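Local coordinates for phycocyanobilin lyase subunit alpha (Nostoc sp. PCC 7120, PDB 5N3U), which probably attaches the phycocyanobilin chromophore to the phycocyanin alpha subunit, working as a lyase together with its partner CpcF, at residues 216-219 against 220-223. Residues are numbered along the deposited sequence; the frame is centred on the assembly and turned at random.
Sequences GDLG and AIGY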
ATOM      1  N   GLY A 216       7.637 -18.357  -6.581  1.00 27.82           N
ATOM      2  CA  GLY A 216       8.966 -17.912  -6.383  1.00 27.19           C
ATOM      3  C   GLY A 216      10.018 -18.979  -6.662  1.00 27.94           C
ATOM      4  O   GLY A 216      11.086 -18.733  -7.223  1.00 27.86           O
ATOM      5  N   ASP A 217       9.709 -20.206  -6.271  1.00 29.04           N
ATOM      6  CA  ASP A 217      10.633 -21.338  -6.472  1.00 27.27           C
ATOM      7  C   ASP A 217      10.792 -21.661  -7.984  1.00 23.42           C
ATOM      8  O   ASP A 217      11.895 -21.872  -8.461  1.00 26.31           O
ATOM      9  CB  ASP A 217      10.112 -22.611  -5.720  1.00 27.69           C
ATOM     10  CG  ASP A 217      10.195 -22.509  -4.205  1.00 37.03           C
ATOM     11  OD1 ASP A 217      10.845 -21.557  -3.663  1.00 40.40           O
ATOM     12  OD2 ASP A 217       9.585 -23.367  -3.527  1.00 35.43           O
ATOM     13  N   LEU A 218       9.687 -21.664  -8.700  1.00 25.67           N
ATOM     14  CA  LEU A 218       9.726 -21.939 -10.136  1.00 28.26           C
ATOM     15  C   LEU A 218      10.488 -20.899 -10.877  1.00 29.94           C
ATOM     16  O   LEU A 218      11.307 -21.221 -11.762  1.00 29.33           O
ATOM     17  CB  LEU A 218       8.345 -22.073 -10.710  1.00 27.13           C
ATOM     18  CG  LEU A 218       7.681 -23.360 -10.304  1.00 28.49           C
ATOM     19  CD1 LEU A 218       6.182 -23.280 -10.438  1.00 28.30           C
ATOM     20  CD2 LEU A 218       8.264 -24.485 -11.129  1.00 28.91           C
ATOM     21  N   GLY A 219      10.324 -19.641 -10.461  1.00 30.06           N
ATOM     22  CA  GLY A 219      11.229 -18.586 -10.935  1.00 28.87           C
ATOM     23  C   GLY A 219      12.689 -18.760 -10.649  1.00 29.95           C
ATOM     24  O   GLY A 219      13.515 -18.673 -11.549  1.00 32.03           O
ATOM     25  N   ALA A 220      13.005 -19.119  -9.414  1.00 29.47           N
ATOM     26  CA  ALA A 220      14.394 -19.365  -8.992  1.00 25.01           C
ATOM     27  C   ALA A 220      15.069 -20.490  -9.731  1.00 27.96           C
ATOM     28  O   ALA A 220      16.245 -20.452 -10.011  1.00 31.40           O
ATOM     29  CB  ALA A 220      14.414 -19.687  -7.502  1.00 31.81           C
ATOM     30  N   ILE A 221      14.332 -21.499 -10.098  1.00 27.30           N
ATOM     31  CA  ILE A 221      14.950 -22.604 -10.771  1.00 31.64           C
ATOM     32  C   ILE A 221      14.845 -22.486 -12.275  1.00 35.25           C
ATOM     33  O   ILE A 221      15.540 -23.185 -12.973  1.00 36.13           O
ATOM     34  CB  ILE A 221      14.375 -23.930 -10.250  1.00 29.71           C
ATOM     35  CG1 ILE A 221      12.941 -24.087 -10.682  1.00 36.44           C
ATOM     36  CG2 ILE A 221      14.534 -23.959  -8.732  1.00 35.98           C
ATOM     37  CD1 ILE A 221      12.241 -25.332 -10.220  1.00 42.52           C
ATOM     38  N   GLY A 222      13.935 -21.642 -12.765  1.00 37.42           N
ATOM     39  CA  GLY A 222      13.808 -21.365 -14.194  1.00 32.55           C
ATOM     40  C   GLY A 222      13.190 -22.518 -14.968  1.00 35.34           C
ATOM     41  O   GLY A 222      13.565 -22.710 -16.110  1.00 38.68           O
ATOM     42  N   TYR A 223      12.237 -23.244 -14.380  1.00 35.07           N
ATOM     43  CA  TYR A 223      11.655 -24.454 -14.986  1.00 32.93           C
ATOM     44  C   TYR A 223      10.656 -24.131 -16.079  1.00 28.12           C
ATOM     45  O   TYR A 223       9.467 -23.896 -15.817  1.00 29.81           O
ATOM     46  CB  TYR A 223      10.968 -25.310 -13.908  1.00 28.59           C
ATOM     47  CG  TYR A 223      10.379 -26.660 -14.346  1.00 30.80           C
ATOM     48  CD1 TYR A 223      11.155 -27.626 -15.014  1.00 35.99           C
ATOM     49  CD2 TYR A 223       9.064 -26.991 -14.022  1.00 29.63           C
ATOM     50  CE1 TYR A 223      10.605 -28.863 -15.395  1.00 32.50           C
ATOM     51  CE2 TYR A 223       8.528 -28.226 -14.342  1.00 32.64           C
ATOM     52  CZ  TYR A 223       9.298 -29.140 -15.054  1.00 36.52           C
ATOM     53  OH  TYR A 223       8.710 -30.320 -15.382  1.00 31.98           O
TER
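Leu218 and Tyr223 lie side by side at the C-terminal end of helix 208-221, with Leu218 CD2 at the ring edge, near the ring plane, 3.9 Å from Tyr223 CD2. The trans first torsion of Tyr223 (chi1 -176°) sets its ring next to Leu218; its hydroxyl is hydrogen-bonded to Glu197, and its ring meets that of Tyr187. Four successive carbonyls, Gly216 to Gly219, each accept a backbone N-H from the chain that follows, the last only weakly. Regular helical bonds run from Ala220 N to Gly216 O (2.9 Å) and from Ile221 N to Asp217 O (3.0 Å). Leu218 O accepts twice, from Gly222 N at 2.8 Å and, weakly, from Tyr223 N at 3.4 Å. Gly222 N is shared in turn, since it also makes a weak bond to Gly219 O (3.2 Å). Glycine suits position 222 because its phi is positive (73°), the turn that brings Tyr223 N within weak bonding distance of Leu218 O. Asp217 OD1 forms a salt bridge with Arg184 NE on helix 176-190. Ile221 straddles Asp217 O with both branches, CG1 at 3.3 Å, while its CD1 reaches Leu218 CD2 at 4.2 Å. An alanine at this site is likely to open a gap beside Leu218 CD2 and Leu199 by removing the branches that cover Asp217 O. The 6→1 bond from Tyr223 to Leu218, the 5→2 bond from Gly222 to Gly219, both weak, and the apolar contact bracketing them make a Schellman motif, here ending a helix packed on helices 176-190 and 193-203 of an all-helical HEAT-repeat protein.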